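Local coordinates for nucleoside kinase (PDB 2C4E), which phosphorylates a wide range of nucleosides to their monophosphates, working best on inosine, guanosine and cytidine with ATP as donor, at residues Asp241-Gly246 with Lys281-Asn286. Numbering follows the deposited sequence.
Sequences DPTGAG and KGCQTN
The sulfur of Cys-283 sits against the bare backbone of Gly-244, SG 3.5 Å from Gly-244 CA. This is the tight part of the contact: the CA atoms of the two residues are 3.9 Å apart. Thr-243 flanks the sulfur with its methyl, CG2 to SG 3.9 Å. At the other end is Asp-241. Its CG stands anti to the backbone N (chi1 -177°), which carries OD2 over to Gly-282 N; the bond is 3.0 Å long and fairly straight (N-H...O 161°), made on the anti lone pair of OD2. OD1 turns back to its own segment and accepts the Thr-243 hydroxyl (OG1 to OD1 2.5 Å, on the syn side), so both carboxylate oxygens are held and the group's rotation is fixed. Between these two points lies a water that accepts from Gly-244 N and is within hydrogen-bonding distance of the carbonyl oxygens of Asp-241 and Gly-282. A second water, past the Gly-244/Cys-283 packing, bridges Gly-244 O and Cys-283 O. Asp-241, Gly-244, Gly-282 and Cys-283 are buried; the looser, exposed edge is made by Thr-243 and Lys-281, which lays its CA against Asp-241 CB (3.6 Å) before its long chain leads away. Segment 241-246 is the DPTGAG part of the PfkB signature, with Asp-247, the inferred catalytic base, next in line; in relatives this turn forms the anion hole at the helix start, and probably does so here. Cys-283 lies close to the substrate-binding Asn-47 and Asp-17, while Gln-284 NE2 bonds Asn-47 OD1. The contact thus ties the start of helix 245-258 to the loop between helices 263-277 and 290-299, with helix 44-54 and strand 33-42 alongside that loop.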
ATOM      1  N   ASP A 241      12.872  10.998  11.615  1.00 37.44           N
ATOM      2  CA  ASP A 241      12.296  10.924  10.274  1.00 37.25           C
ATOM      3  C   ASP A 241      12.703  12.146   9.434  1.00 37.19           C
ATOM      4  O   ASP A 241      12.251  13.262   9.701  1.00 37.05           O
ATOM      5  CB  ASP A 241      10.771  10.827  10.386  1.00 37.30           C
ATOM      6  CG  ASP A 241      10.079  10.673   9.042  1.00 37.26           C
ATOM      7  OD1 ASP A 241      10.725  10.245   8.070  1.00 39.07           O
ATOM      8  OD2 ASP A 241       8.879  10.951   8.865  1.00 36.82           O
ATOM      9  N   PRO A 242      13.543  11.940   8.417  1.00 36.93           N
ATOM     10  CA  PRO A 242      14.024  13.050   7.585  1.00 36.78           C
ATOM     11  C   PRO A 242      13.045  13.498   6.495  1.00 36.19           C
ATOM     12  O   PRO A 242      13.349  14.473   5.806  1.00 36.81           O
ATOM     13  CB  PRO A 242      15.292  12.470   6.950  0.20 36.71           C
ATOM     14  CG  PRO A 242      15.015  11.009   6.830  0.20 36.83           C
ATOM     15  CD  PRO A 242      14.100  10.647   7.972  1.00 37.01           C
ATOM     16  N   THR A 243      11.898  12.829   6.365  1.00 35.44           N
ATOM     17  CA  THR A 243      11.018  12.984   5.201  1.00 34.68           C
ATOM     18  C   THR A 243      10.437  14.389   5.055  1.00 33.90           C
ATOM     19  O   THR A 243      10.342  14.907   3.949  1.00 34.18           O
ATOM     20  CB  THR A 243       9.847  11.975   5.254  1.00 34.69           C
ATOM     21  OG1 THR A 243      10.329  10.670   5.605  1.00 35.22           O
ATOM     22  CG2 THR A 243       9.220  11.782   3.875  0.20 34.60           C
ATOM     23  N   GLY A 244      10.034  14.986   6.171  1.00 32.90           N
ATOM     24  CA  GLY A 244       9.403  16.298   6.154  1.00 31.54           C
ATOM     25  C   GLY A 244      10.345  17.493   6.133  1.00 30.90           C
ATOM     26  O   GLY A 244       9.879  18.619   6.021  1.00 29.28           O
ATOM     27  N   ALA A 245      11.652  17.243   6.215  1.00 29.57           N
ATOM     28  CA  ALA A 245      12.649  18.294   6.405  1.00 28.46           C
ATOM     29  C   ALA A 245      12.691  19.321   5.280  1.00 27.29           C
ATOM     30  O   ALA A 245      12.690  20.513   5.553  1.00 26.46           O
ATOM     31  CB  ALA A 245      14.026  17.690   6.601  1.00 28.72           C
ATOM     32  N   GLY A 246      12.730  18.859   4.033  1.00 26.34           N
ATOM     33  CA  GLY A 246      12.768  19.755   2.888  1.00 25.92           C
ATOM     34  C   GLY A 246      11.574  20.703   2.835  1.00 25.46           C
ATOM     35  O   GLY A 246      11.729  21.928   2.703  1.00 24.10           O
ATOM     36  N   LYS A 281       8.180  11.230  13.489  1.00 26.58           N
ATOM     37  CA  LYS A 281       7.682  10.586  12.285  1.00 25.98           C
ATOM     38  C   LYS A 281       6.482  11.344  11.758  1.00 25.45           C
ATOM     39  O   LYS A 281       5.596  11.725  12.519  1.00 24.67           O
ATOM     40  CB  LYS A 281       7.293   9.130  12.558  1.00 25.87           C
ATOM     41  CG  LYS A 281       8.453   8.257  13.014  0.20 25.83           C
ATOM     42  CD  LYS A 281       8.059   6.790  13.078  0.20 25.71           C
ATOM     43  CE  LYS A 281       9.201   5.931  13.603  0.20 25.62           C
ATOM     44  NZ  LYS A 281       9.069   4.506  13.187  0.20 25.36           N
ATOM     45  N   GLY A 282       6.455  11.534  10.448  1.00 25.50           N
ATOM     46  CA  GLY A 282       5.414  12.292   9.790  1.00 25.80           C
ATOM     47  C   GLY A 282       5.930  13.677   9.445  1.00 26.10           C
ATOM     48  O   GLY A 282       6.708  14.277  10.191  1.00 26.23           O
ATOM     49  N   CYS A 283       5.496  14.182   8.304  1.00 26.15           N
ATOM     50  CA  CYS A 283       5.997  15.457   7.794  1.00 26.86           C
ATOM     51  C   CYS A 283       5.406  16.660   8.504  1.00 26.93           C
ATOM     52  O   CYS A 283       5.974  17.753   8.442  1.00 27.19           O
ATOM     53  CB  CYS A 283       5.718  15.569   6.305  1.00 26.63           C
ATOM     54  SG  CYS A 283       6.617  14.384   5.303  1.00 28.48           S
ATOM     55  N   GLN A 284       4.275  16.477   9.171  1.00 27.01           N
ATOM     56  CA  GLN A 284       3.612  17.595   9.840  1.00 27.36           C
ATOM     57  C   GLN A 284       3.542  17.448  11.356  1.00 27.88           C
ATOM     58  O   GLN A 284       3.066  18.348  12.049  1.00 28.84           O
ATOM     59  CB  GLN A 284       2.206  17.783   9.272  1.00 26.93           C
ATOM     60  CG  GLN A 284       2.195  17.999   7.768  1.00 25.51           C
ATOM     61  CD  GLN A 284       0.800  18.034   7.189  1.00 22.50           C
ATOM     62  OE1 GLN A 284      -0.160  18.227   7.912  1.00 23.47           O
ATOM     63  NE2 GLN A 284       0.690  17.862   5.878  1.00 21.64           N
ATOM     64  N   THR A 285       4.024  16.327  11.877  1.00 27.77           N
ATOM     65  CA  THR A 285       3.785  15.997  13.276  1.00 27.87           C
ATOM     66  C   THR A 285       4.474  16.933  14.272  1.00 27.44           C
ATOM     67  O   THR A 285       3.870  17.295  15.272  1.00 28.56           O
ATOM     68  CB  THR A 285       4.143  14.527  13.544  1.00 28.03           C
ATOM     69  OG1 THR A 285       5.482  14.261  13.115  1.00 30.83           O
ATOM     70  CG2 THR A 285       3.296  13.626  12.684  1.00 27.03           C
ATOM     71  N   ASN A 286       5.708  17.353  13.983  1.00 26.75           N
ATOM     72  CA  ASN A 286       6.469  18.209  14.900  1.00 26.28           C
ATOM     73  C   ASN A 286       6.803  19.560  14.285  1.00 25.74           C
ATOM     74  O   ASN A 286       7.897  20.089  14.490  1.00 24.68           O
ATOM     75  CB  ASN A 286       7.760  17.502  15.364  1.00 26.85           C
ATOM     76  CG  ASN A 286       8.299  18.054  16.684  1.00 27.74           C
ATOM     77  OD1 ASN A 286       9.504  18.329  16.819  1.00 29.38           O
ATOM     78  ND2 ASN A 286       7.418  18.211  17.664  1.00 29.25           N
TER
HETATM   79  O   HOH W   1       9.730  14.232   9.246  1.00 37.11           O
HETATM   80  O   HOH W   2       7.116  19.173   6.453  1.00 27.10           O